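Local coordinates for protein similar to yteR (Bacilus subtilis) (Clostridium acetobutylicum, PDB 4WU0) that probably hydrolyses unsaturated rhamnogalacturonan fragments of pectin, as a family 105 glycoside hydrolase related to YteR, at residues A[70-75]-A[103-108]; A[137-142]-A[152-157]; A[125-130]-A[176-181]; A[56-61]-A[93-98]. All coordinates share one frame; numbering follows the deposited sequence.

Interaction 1: A[70-75]-A[103-108]; sequences EEYNID and RKQIDN
Tyr72 lies against the side chain and carbonyl of Gln105, and the end of its ring reaches Asn108. Ring atom CD1 of Tyr72 is 3.7 Å from Gln105 CG, while its CE1 meets Gln105 O at 3.4 Å, close to the ring plane. The two side chains run past each other in opposite directions, the Tyr72 ring almost perpendicular (89°) to the Gln105 amide. Asn108 meets the far end of the ring: its backbone O lies over one face near the rim, and its CB is 3.5 Å from Tyr72 OH. With CG anti to the backbone N (chi1 -173°) and the rest extended, Gln105 reaches from helix 93-108 to the loop backbone, where NE2 gives a weak but straight bond to Asn73 O at 3.2 Å. The same NE2 bonds His109 ND1, and OE1 bonds Tyr67 OH. One water joins Tyr72 OH, at 2.8 Å, to Lys104 O at the helix. The loop between helices 44-54 and 80-90 is thus held by a buried amide with partners on both its oxygen and its nitrogen, which should fix the amide's rotation, and by a phenol whose hydroxyl reaches the helix through water.

Interaction 2: A[137-142]-A[152-157]; sequences TFYAKY and FDDITH
Ile155 packs over one face of the Tyr139 ring where helices 129-146 and 152-166 run antiparallel as a helical hairpin, consistent with the (alpha/alpha)6 barrel of the six-hairpin glycosidases. The short segments cross at -158° with their axes 9.6 Å apart. Ile155 CD1 stands 4.0 Å from the Tyr139 ring centroid in a CH-pi contact, displaced toward the rim, and its CG1 is 3.5 Å from Tyr139 CD2. The same CD1 methyl comes within 3.5 Å of Ala140 N, so one branch fills the angle between the ring and the helix backbone; CG2, the other branch, approaches Ala140 CB. Beside it, the edge of the Phe152 ring meets Ala140 O, with Phe152 CE1 at 3.5 Å. The Tyr139 ring swings out opposite the backbone N (chi1 -172°), which turns one of its faces to Ile155.

The second shell is polar. Asp154 OD2 sits at the edge of the Tyr139 ring, the carboxylate nearly perpendicular to the ring, and forms a salt bridge with Arg111, while OD1 accepts from Gln158 NE2. Glu151 hydrogen-bonds Tyr139 OH and so helps to position the ring. Arg103 and Ile106 of helix 93-108 also touch Tyr139, and Thr212 and Val215 of helix 199-215 touch Ala140. One water bridges the two polar ends, donating to Tyr139 OH and Asp154 OD2 at 2.7 Å each.

Interaction 3: A[125-130]-A[176-181]; sequences HQIWLD and HAYDES
Ile127 and Tyr178 exchange backbone hydrogen bonds at the centre of a two-stranded antiparallel sheet, Ile127 N to Tyr178 O and Tyr178 N to Ile127 O, both 2.9 Å. Leu129 N bonds His176 O at one end, where Leu129 also packs on helices 152-166 and 199-215; Glu180 N bonds His125 O at the other. Packing is tight on the face bearing Trp128, where Ala177 CB lies over the five-membered ring, 4.0 Å from its centroid. Trp128 NE1 donates in the indole plane to a lone pair of Gln126 OE1 at 3.0 Å, restraining the ring's rotation, while His119 stacks on it. On the other face Ile127 CD1 meets the edge of the Tyr178 ring. His176 NE2 makes a weak 3.2 Å bond to Asp130 OD1 and shares a water with Asp130 OD2; ND1 bonds Tyr335 OH.

Toward His125 and Ser181 the contact is looser. Ser181 CB touches His125 CD2 at 3.7 Å, and a water links His125 ND1 with Glu180 OE1, which also accepts from Lys113 N. Another joins Gln126 NE2, itself bonded to Glu184, to Asp179 OD2. Asp179 OD1 accepts both Ser181 N, in an Asx turn, and Ser181 OG from one face of its carboxylate, so the turn is probably stiff.

Interaction 4: A[56-61]-A[93-98]; sequences TFINED and EKYRKA
The irregular chain 56-61 passes along the first turns of helix 93-108, nearest at Glu60 and Lys94, whose CA atoms are 5.5 Å apart. Lys94 and Ile58 carry the contact. The lysine CG sits between the backbone N and the carbonyl carbon (chi1 74°), and the chain then runs extended across the loop backbone, bringing Lys94 NZ to Ile58 O at 2.8 Å, somewhat out of the carbonyl plane. NZ also forms a salt bridge with Asp55. Lys94 CB lies 3.5 Å from Glu60 O, and Lys94 CD is 3.7 Å from Asn59 O. Ile58 crosses the lysine at a slant, CG2 reaching Lys94 CG and, at 4.0 Å, Ala98 CB. Glu60 bends at chi2 (54°) to cross Lys94 at about a right angle; its carboxylate stays 4.7 Å from the ammonium, OE1 to NZ, with a water donating to OE1 and accepting from NZ between them. A second water joins Glu60 OE2 to Lys94 N in the first turn of the helix. Farther along, Lys97 lays its CD by Asp61 O. Ile58 also touches Leu83 of helix 80-90 and Ile64 of its own loop, so it is wedged between helices 80-90 and 93-108, in the loop that follows helix 44-54.

How the interactions relate
Helix 93-108 serves two contacts with one long connection: its first turns meet 56-61 in interaction 4 and its last turns meet 70-75 in interaction 1, the centres about 17 Å apart. Interaction 2 lies against the same helix, Ile106 CD1 being 3.7 Å from Tyr139 CG and Arg103 CB 3.6 Å from Tyr142 CZ. Tyr142 OH probably hydrogen-bonds Arg96 NH1 at 3.0 Å, tying interaction 2 to the segment of interaction 4. Interaction 3 closes a chain loop within which interaction 2 is nested, and the two share helix 129-146 with centres about 18 Å apart. Interactions 3 and 4 are far apart, about 32 Å between centres.

Interaction 1: A[70-75]-A[103-108]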
# COMPACT_ATOMS: atom_id res chain seq x y z
N GLU A 70 -11.60 19.02 -1.75
CA GLU A 70 -12.68 19.13 -0.79
C GLU A 70 -13.43 17.82 -0.51
O GLU A 70 -14.25 17.77 0.40
CB GLU A 70 -13.67 20.22 -1.23
CG GLU A 70 -13.10 21.63 -1.12
CD GLU A 70 -12.14 22.00 -2.25
OE1 GLU A 70 -12.06 21.26 -3.26
OE2 GLU A 70 -11.48 23.05 -2.13
N GLU A 71 -13.15 16.76 -1.26
CA GLU A 71 -13.70 15.46 -0.92
C GLU A 71 -13.01 14.86 0.30
O GLU A 71 -13.54 13.96 0.94
CB GLU A 71 -13.60 14.50 -2.10
CG GLU A 71 -14.64 14.85 -3.16
CD GLU A 71 -14.50 14.06 -4.44
OE1 GLU A 71 -13.58 13.21 -4.54
OE2 GLU A 71 -15.34 14.30 -5.35
N TYR A 72 -11.80 15.36 0.59
CA TYR A 72 -10.98 14.87 1.69
C TYR A 72 -10.95 13.33 1.70
O TYR A 72 -11.31 12.68 2.67
CB TYR A 72 -11.43 15.50 3.03
CG TYR A 72 -11.02 16.96 3.10
CD1 TYR A 72 -9.69 17.31 3.17
CD2 TYR A 72 -11.96 17.98 3.03
CE1 TYR A 72 -9.29 18.61 3.21
CE2 TYR A 72 -11.57 19.30 3.07
CZ TYR A 72 -10.23 19.61 3.16
OH TYR A 72 -9.83 20.92 3.19
N ASN A 73 -10.49 12.78 0.58
CA ASN A 73 -10.35 11.35 0.37
C ASN A 73 -8.87 11.02 0.53
O ASN A 73 -8.06 11.48 -0.25
CB ASN A 73 -10.84 10.99 -1.04
CG ASN A 73 -10.74 9.51 -1.35
OD1 ASN A 73 -10.00 8.76 -0.71
ND2 ASN A 73 -11.47 9.08 -2.39
N ILE A 74 -8.50 10.26 1.57
CA ILE A 74 -7.08 10.03 1.80
C ILE A 74 -6.41 9.27 0.64
O ILE A 74 -5.21 9.45 0.40
CB ILE A 74 -6.83 9.31 3.16
CG1 ILE A 74 -5.43 9.60 3.70
CG2 ILE A 74 -7.05 7.81 3.06
CD1 ILE A 74 -5.29 10.97 4.28
N ASP A 75 -7.18 8.46 -0.07
CA ASP A 75 -6.67 7.70 -1.22
C ASP A 75 -6.07 8.62 -2.26
O ASP A 75 -5.13 8.23 -2.97
CB ASP A 75 -7.74 6.87 -1.94
CG ASP A 75 -8.22 5.70 -1.15
OD1 ASP A 75 -7.55 5.27 -0.19
OD2 ASP A 75 -9.30 5.18 -1.48
N ARG A 103 -0.57 18.68 -1.06
CA ARG A 103 -0.16 19.00 0.29
C ARG A 103 -1.18 19.89 1.00
O ARG A 103 -1.36 19.79 2.22
CB ARG A 103 1.23 19.66 0.28
CG ARG A 103 1.68 20.22 1.61
CD ARG A 103 1.87 19.15 2.65
NE ARG A 103 2.35 19.72 3.91
CZ ARG A 103 1.56 20.32 4.79
NH1 ARG A 103 0.25 20.44 4.57
NH2 ARG A 103 2.08 20.80 5.92
N LYS A 104 -1.85 20.76 0.24
CA LYS A 104 -2.88 21.62 0.81
C LYS A 104 -4.04 20.81 1.43
O LYS A 104 -4.67 21.26 2.36
CB LYS A 104 -3.39 22.62 -0.25
CG LYS A 104 -4.49 23.55 0.21
CD LYS A 104 -4.06 24.34 1.42
CE LYS A 104 -5.08 25.41 1.82
NZ LYS A 104 -4.82 25.88 3.21
N GLN A 105 -4.30 19.61 0.94
CA GLN A 105 -5.34 18.77 1.54
C GLN A 105 -5.03 18.45 3.00
O GLN A 105 -5.92 18.39 3.84
CB GLN A 105 -5.49 17.47 0.76
CG GLN A 105 -6.67 16.63 1.23
CD GLN A 105 -6.91 15.40 0.38
OE1 GLN A 105 -6.81 15.43 -0.84
NE2 GLN A 105 -7.25 14.29 1.05
N ILE A 106 -3.76 18.25 3.30
CA ILE A 106 -3.33 17.89 4.64
C ILE A 106 -3.62 19.00 5.64
O ILE A 106 -3.84 18.72 6.82
CB ILE A 106 -1.85 17.44 4.62
CG1 ILE A 106 -1.76 16.10 3.91
CG2 ILE A 106 -1.28 17.31 6.02
CD1 ILE A 106 -0.35 15.66 3.52
N ASP A 107 -3.65 20.24 5.18
CA ASP A 107 -3.92 21.38 6.06
C ASP A 107 -5.19 21.22 6.88
O ASP A 107 -5.19 21.49 8.09
CB ASP A 107 -4.03 22.67 5.25
CG ASP A 107 -2.71 23.12 4.66
OD1 ASP A 107 -1.69 22.48 4.93
OD2 ASP A 107 -2.69 24.14 3.95
N ASN A 108 -6.28 20.79 6.24
CA ASN A 108 -7.57 20.74 6.91
C ASN A 108 -8.26 19.39 6.82
O ASN A 108 -9.42 19.27 7.19
CB ASN A 108 -8.50 21.81 6.31
CG ASN A 108 -7.98 23.22 6.51
OD1 ASN A 108 -7.74 23.64 7.63
ND2 ASN A 108 -7.76 23.93 5.41
O HOH W 1 -7.15 21.68 3.29
O HOH W 2 -9.51 14.49 -1.67

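Interaction 2: A[137-142]-A[152-157]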
# COMPACT_ATOMS: atom_id res chain seq x y z
N THR A 137 2.10 8.00 4.75
CA THR A 137 3.32 7.65 4.04
C THR A 137 3.68 8.65 2.93
O THR A 137 4.85 8.97 2.73
CB THR A 137 3.27 6.19 3.49
OG1 THR A 137 3.03 5.30 4.58
CG2 THR A 137 4.55 5.77 2.81
N PHE A 138 2.69 9.12 2.19
CA PHE A 138 2.95 10.17 1.22
C PHE A 138 3.45 11.42 1.93
O PHE A 138 4.42 12.06 1.49
CB PHE A 138 1.69 10.54 0.44
CG PHE A 138 1.76 11.92 -0.16
CD1 PHE A 138 2.62 12.19 -1.21
CD2 PHE A 138 1.01 12.97 0.35
CE1 PHE A 138 2.71 13.48 -1.76
CE2 PHE A 138 1.09 14.25 -0.20
CZ PHE A 138 1.94 14.50 -1.26
N TYR A 139 2.79 11.75 3.04
CA TYR A 139 3.15 12.94 3.81
C TYR A 139 4.62 12.84 4.26
O TYR A 139 5.38 13.79 4.16
CB TYR A 139 2.17 13.11 4.99
CG TYR A 139 2.26 14.38 5.78
CD1 TYR A 139 2.95 15.49 5.30
CD2 TYR A 139 1.60 14.50 7.00
CE1 TYR A 139 3.02 16.64 6.04
CE2 TYR A 139 1.67 15.64 7.73
CZ TYR A 139 2.38 16.71 7.26
OH TYR A 139 2.44 17.86 8.02
N ALA A 140 5.04 11.65 4.69
CA ALA A 140 6.44 11.46 5.07
C ALA A 140 7.40 11.70 3.92
O ALA A 140 8.43 12.35 4.08
CB ALA A 140 6.64 10.05 5.65
N LYS A 141 7.08 11.15 2.74
CA LYS A 141 7.93 11.37 1.58
C LYS A 141 7.95 12.85 1.20
O LYS A 141 8.98 13.37 0.80
CB LYS A 141 7.48 10.48 0.42
CG LYS A 141 7.67 8.99 0.74
CD LYS A 141 7.13 8.08 -0.32
CE LYS A 141 7.57 6.64 -0.07
NZ LYS A 141 9.04 6.45 -0.24
N TYR A 142 6.82 13.52 1.33
CA TYR A 142 6.74 14.93 1.01
C TYR A 142 7.63 15.73 1.96
O TYR A 142 8.39 16.61 1.55
CB TYR A 142 5.30 15.41 1.10
CG TYR A 142 5.10 16.83 0.62
CD1 TYR A 142 5.34 17.90 1.47
CD2 TYR A 142 4.69 17.10 -0.67
CE1 TYR A 142 5.18 19.20 1.03
CE2 TYR A 142 4.53 18.38 -1.10
CZ TYR A 142 4.80 19.42 -0.26
OH TYR A 142 4.63 20.71 -0.72
N PHE A 152 7.30 15.24 10.92
CA PHE A 152 7.39 13.79 11.08
C PHE A 152 6.71 13.31 12.38
O PHE A 152 6.25 12.16 12.45
CB PHE A 152 8.85 13.31 11.05
CG PHE A 152 9.48 13.32 9.69
CD1 PHE A 152 8.93 12.60 8.65
CD2 PHE A 152 10.68 13.99 9.47
CE1 PHE A 152 9.53 12.59 7.39
CE2 PHE A 152 11.28 13.97 8.21
CZ PHE A 152 10.70 13.26 7.18
N ASP A 153 6.67 14.15 13.41
CA ASP A 153 6.06 13.77 14.68
C ASP A 153 4.58 13.45 14.50
O ASP A 153 4.05 12.57 15.17
CB ASP A 153 6.14 14.92 15.71
CG ASP A 153 7.55 15.21 16.21
OD1 ASP A 153 8.54 14.63 15.72
OD2 ASP A 153 7.67 16.08 17.10
N ASP A 154 3.93 14.20 13.63
CA ASP A 154 2.51 14.01 13.30
C ASP A 154 2.35 12.65 12.65
O ASP A 154 1.53 11.83 13.08
CB ASP A 154 2.09 15.14 12.36
CG ASP A 154 0.64 15.06 11.91
OD1 ASP A 154 -0.08 14.09 12.23
OD2 ASP A 154 0.23 15.99 11.19
N ILE A 155 3.16 12.40 11.63
CA ILE A 155 3.13 11.16 10.88
C ILE A 155 3.36 9.95 11.78
O ILE A 155 2.59 8.97 11.73
CB ILE A 155 4.17 11.21 9.76
CG1 ILE A 155 3.72 12.24 8.71
CG2 ILE A 155 4.41 9.83 9.12
CD1 ILE A 155 4.86 12.90 7.97
N THR A 156 4.40 9.98 12.59
CA THR A 156 4.69 8.81 13.42
C THR A 156 3.58 8.57 14.44
O THR A 156 3.20 7.44 14.71
CB THR A 156 6.06 8.90 14.12
OG1 THR A 156 6.15 10.08 14.91
CG2 THR A 156 7.16 8.92 13.08
N HIS A 157 3.05 9.64 15.02
CA HIS A 157 1.92 9.53 15.95
C HIS A 157 0.75 8.81 15.30
O HIS A 157 0.06 7.99 15.94
CB HIS A 157 1.50 10.94 16.39
CG HIS A 157 0.35 10.96 17.34
ND1 HIS A 157 0.48 10.63 18.68
CD2 HIS A 157 -0.95 11.29 17.16
CE1 HIS A 157 -0.69 10.77 19.28
NE2 HIS A 157 -1.57 11.17 18.37
O HOH W 3 1.55 18.25 10.57

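Interaction 3: A[125-130]-A[176-181]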
# COMPACT_ATOMS: atom_id res chain seq x y z
N HIS A 125 -14.75 9.70 11.39
CA HIS A 125 -14.29 9.05 12.62
C HIS A 125 -13.63 7.71 12.37
O HIS A 125 -13.36 6.99 13.33
CB HIS A 125 -15.43 8.87 13.64
CG HIS A 125 -16.35 10.05 13.72
ND1 HIS A 125 -15.94 11.29 14.13
CD2 HIS A 125 -17.66 10.17 13.42
CE1 HIS A 125 -16.96 12.13 14.09
NE2 HIS A 125 -18.02 11.47 13.67
N GLN A 126 -13.34 7.39 11.11
CA GLN A 126 -12.84 6.06 10.75
C GLN A 126 -11.37 6.06 10.38
O GLN A 126 -10.91 6.91 9.62
CB GLN A 126 -13.65 5.47 9.60
CG GLN A 126 -15.09 5.23 9.98
CD GLN A 126 -15.95 4.77 8.83
OE1 GLN A 126 -15.50 4.02 7.95
NE2 GLN A 126 -17.20 5.23 8.82
N ILE A 127 -10.63 5.08 10.90
CA ILE A 127 -9.27 4.83 10.49
C ILE A 127 -9.27 3.48 9.79
O ILE A 127 -9.63 2.47 10.39
CB ILE A 127 -8.30 4.74 11.68
CG1 ILE A 127 -8.32 6.05 12.48
CG2 ILE A 127 -6.88 4.42 11.18
CD1 ILE A 127 -7.60 5.97 13.81
N TRP A 128 -8.89 3.44 8.52
CA TRP A 128 -8.67 2.18 7.81
C TRP A 128 -7.17 2.01 7.56
O TRP A 128 -6.47 3.00 7.27
CB TRP A 128 -9.35 2.13 6.45
CG TRP A 128 -10.84 2.41 6.37
CD1 TRP A 128 -11.65 3.01 7.30
CD2 TRP A 128 -11.67 2.12 5.24
NE1 TRP A 128 -12.94 3.09 6.80
CE2 TRP A 128 -12.97 2.56 5.54
CE3 TRP A 128 -11.43 1.53 4.00
CZ2 TRP A 128 -14.03 2.42 4.65
CZ3 TRP A 128 -12.48 1.39 3.12
CH2 TRP A 128 -13.76 1.83 3.44
N LEU A 129 -6.68 0.78 7.68
CA LEU A 129 -5.24 0.55 7.51
C LEU A 129 -4.75 1.08 6.17
O LEU A 129 -3.63 1.62 6.09
CB LEU A 129 -4.90 -0.94 7.62
CG LEU A 129 -5.03 -1.61 8.99
CD1 LEU A 129 -4.62 -3.04 8.94
CD2 LEU A 129 -4.20 -0.84 10.02
N ASP A 130 -5.56 0.90 5.11
CA ASP A 130 -5.19 1.37 3.78
C ASP A 130 -4.67 2.80 3.82
O ASP A 130 -3.73 3.14 3.11
CB ASP A 130 -6.38 1.35 2.78
CG ASP A 130 -7.21 0.08 2.80
OD1 ASP A 130 -7.50 -0.45 3.88
OD2 ASP A 130 -7.61 -0.38 1.71
N HIS A 176 -8.93 -4.49 9.65
CA HIS A 176 -8.99 -3.62 8.48
C HIS A 176 -9.32 -2.16 8.86
O HIS A 176 -8.67 -1.23 8.40
CB HIS A 176 -10.04 -4.20 7.54
CG HIS A 176 -10.17 -3.50 6.23
ND1 HIS A 176 -11.05 -3.94 5.26
CD2 HIS A 176 -9.56 -2.41 5.71
CE1 HIS A 176 -10.98 -3.14 4.21
NE2 HIS A 176 -10.08 -2.22 4.45
N ALA A 177 -10.32 -1.98 9.73
CA ALA A 177 -10.80 -0.64 10.04
C ALA A 177 -11.34 -0.51 11.46
O ALA A 177 -11.68 -1.51 12.12
CB ALA A 177 -11.88 -0.23 9.05
N TYR A 178 -11.48 0.75 11.86
CA TYR A 178 -11.86 1.17 13.20
C TYR A 178 -12.77 2.39 13.06
O TYR A 178 -12.45 3.31 12.31
CB TYR A 178 -10.59 1.57 13.97
CG TYR A 178 -10.79 2.30 15.27
CD1 TYR A 178 -11.43 1.70 16.34
CD2 TYR A 178 -10.30 3.59 15.44
CE1 TYR A 178 -11.60 2.38 17.54
CE2 TYR A 178 -10.45 4.26 16.64
CZ TYR A 178 -11.09 3.65 17.69
OH TYR A 178 -11.24 4.33 18.88
N ASP A 179 -13.91 2.38 13.75
CA ASP A 179 -14.80 3.53 13.82
C ASP A 179 -14.79 4.05 15.26
O ASP A 179 -15.39 3.46 16.15
CB ASP A 179 -16.23 3.15 13.45
CG ASP A 179 -17.17 4.34 13.43
OD1 ASP A 179 -16.73 5.45 13.77
OD2 ASP A 179 -18.34 4.16 13.09
N GLU A 180 -14.12 5.17 15.47
CA GLU A 180 -13.99 5.76 16.80
C GLU A 180 -15.35 6.07 17.41
O GLU A 180 -15.51 6.04 18.63
CB GLU A 180 -13.16 7.04 16.65
CG GLU A 180 -13.05 7.90 17.83
CD GLU A 180 -12.00 8.95 17.60
OE1 GLU A 180 -12.34 10.06 17.11
OE2 GLU A 180 -10.83 8.62 17.86
N SER A 181 -16.34 6.33 16.56
CA SER A 181 -17.66 6.71 17.02
C SER A 181 -18.49 5.46 17.30
O SER A 181 -19.53 5.54 17.94
CB SER A 181 -18.35 7.60 15.99
OG SER A 181 -18.85 6.86 14.90
O HOH W 4 -13.42 11.84 14.85
O HOH W 5 -18.49 6.55 11.23
O HOH W 6 -10.25 -0.87 1.95

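Interaction 4: A[56-61]-A[93-98]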
# COMPACT_ATOMS: atom_id res chain seq x y z
N THR A 56 -2.02 12.31 -18.32
CA THR A 56 -3.48 12.29 -18.25
C THR A 56 -3.98 13.18 -17.12
O THR A 56 -5.03 13.83 -17.25
CB THR A 56 -3.99 10.86 -17.99
OG1 THR A 56 -3.89 10.10 -19.20
CG2 THR A 56 -5.46 10.85 -17.56
N PHE A 57 -3.24 13.17 -16.02
CA PHE A 57 -3.72 13.79 -14.78
C PHE A 57 -3.17 15.18 -14.53
O PHE A 57 -3.87 16.02 -13.98
CB PHE A 57 -3.35 12.90 -13.59
CG PHE A 57 -3.92 11.52 -13.67
CD1 PHE A 57 -5.28 11.32 -13.58
CD2 PHE A 57 -3.09 10.43 -13.86
CE1 PHE A 57 -5.83 10.04 -13.68
CE2 PHE A 57 -3.63 9.13 -13.95
CZ PHE A 57 -5.00 8.94 -13.86
N ILE A 58 -1.91 15.41 -14.87
CA ILE A 58 -1.25 16.65 -14.46
C ILE A 58 -1.25 17.69 -15.56
O ILE A 58 -0.51 17.58 -16.55
CB ILE A 58 0.19 16.41 -13.99
CG1 ILE A 58 0.27 15.20 -13.04
CG2 ILE A 58 0.73 17.63 -13.29
CD1 ILE A 58 -0.67 15.29 -11.83
N ASN A 59 -2.08 18.70 -15.38
CA ASN A 59 -2.19 19.79 -16.32
C ASN A 59 -0.96 20.70 -16.20
O ASN A 59 -0.27 20.67 -15.20
CB ASN A 59 -3.46 20.59 -16.04
CG ASN A 59 -4.72 19.77 -16.28
OD1 ASN A 59 -4.86 19.10 -17.31
ND2 ASN A 59 -5.65 19.83 -15.34
N GLU A 60 -0.70 21.50 -17.23
CA GLU A 60 0.48 22.34 -17.22
C GLU A 60 0.49 23.30 -16.03
O GLU A 60 1.55 23.63 -15.51
CB GLU A 60 0.59 23.15 -18.53
CG GLU A 60 1.90 23.93 -18.68
CD GLU A 60 3.14 23.04 -18.52
OE1 GLU A 60 3.11 21.88 -18.98
OE2 GLU A 60 4.13 23.51 -17.92
N ASP A 61 -0.69 23.72 -15.59
CA ASP A 61 -0.78 24.64 -14.45
C ASP A 61 -0.72 23.94 -13.08
O ASP A 61 -0.85 24.59 -12.04
CB ASP A 61 -2.03 25.53 -14.53
CG ASP A 61 -3.34 24.76 -14.32
OD1 ASP A 61 -3.34 23.52 -14.22
OD2 ASP A 61 -4.40 25.44 -14.29
N GLU A 93 8.13 21.93 -13.46
CA GLU A 93 7.40 22.68 -12.45
C GLU A 93 5.97 22.18 -12.22
O GLU A 93 5.46 22.27 -11.11
CB GLU A 93 7.41 24.18 -12.81
CG GLU A 93 6.85 25.11 -11.72
CD GLU A 93 7.59 25.02 -10.38
OE1 GLU A 93 8.70 24.44 -10.33
OE2 GLU A 93 7.05 25.54 -9.38
N LYS A 94 5.33 21.63 -13.25
CA LYS A 94 3.93 21.25 -13.10
C LYS A 94 3.80 20.16 -12.04
O LYS A 94 2.78 20.07 -11.36
CB LYS A 94 3.30 20.81 -14.43
CG LYS A 94 3.71 19.44 -14.98
CD LYS A 94 2.94 19.20 -16.27
CE LYS A 94 2.95 17.74 -16.72
NZ LYS A 94 1.96 17.50 -17.83
N TYR A 95 4.83 19.33 -11.88
CA TYR A 95 4.77 18.27 -10.89
C TYR A 95 4.84 18.88 -9.48
O TYR A 95 4.15 18.45 -8.57
CB TYR A 95 5.91 17.27 -11.07
CG TYR A 95 5.89 16.54 -12.39
CD1 TYR A 95 4.72 15.95 -12.86
CD2 TYR A 95 7.03 16.43 -13.16
CE1 TYR A 95 4.70 15.28 -14.06
CE2 TYR A 95 7.02 15.75 -14.36
CZ TYR A 95 5.85 15.18 -14.81
OH TYR A 95 5.86 14.51 -16.02
N ARG A 96 5.71 19.86 -9.32
CA ARG A 96 5.83 20.54 -8.03
C ARG A 96 4.54 21.27 -7.69
O ARG A 96 4.09 21.23 -6.54
CB ARG A 96 7.00 21.51 -8.04
CG ARG A 96 7.20 22.25 -6.74
CD ARG A 96 7.70 21.35 -5.65
NE ARG A 96 7.83 22.08 -4.38
CZ ARG A 96 7.04 21.93 -3.32
NH1 ARG A 96 6.04 21.06 -3.32
NH2 ARG A 96 7.26 22.67 -2.24
N LYS A 97 3.90 21.91 -8.68
CA LYS A 97 2.66 22.62 -8.40
C LYS A 97 1.55 21.65 -8.02
O LYS A 97 0.76 21.93 -7.14
CB LYS A 97 2.22 23.46 -9.60
CG LYS A 97 3.09 24.67 -9.85
CD LYS A 97 2.66 25.38 -11.13
CE LYS A 97 3.45 26.64 -11.38
NZ LYS A 97 3.23 27.09 -12.78
N ALA A 98 1.51 20.50 -8.68
CA ALA A 98 0.56 19.45 -8.34
C ALA A 98 0.78 18.94 -6.92
O ALA A 98 -0.16 18.70 -6.16
CB ALA A 98 0.64 18.29 -9.37
O HOH W 7 5.95 22.16 -16.11
O HOH W 8 2.17 19.63 -19.84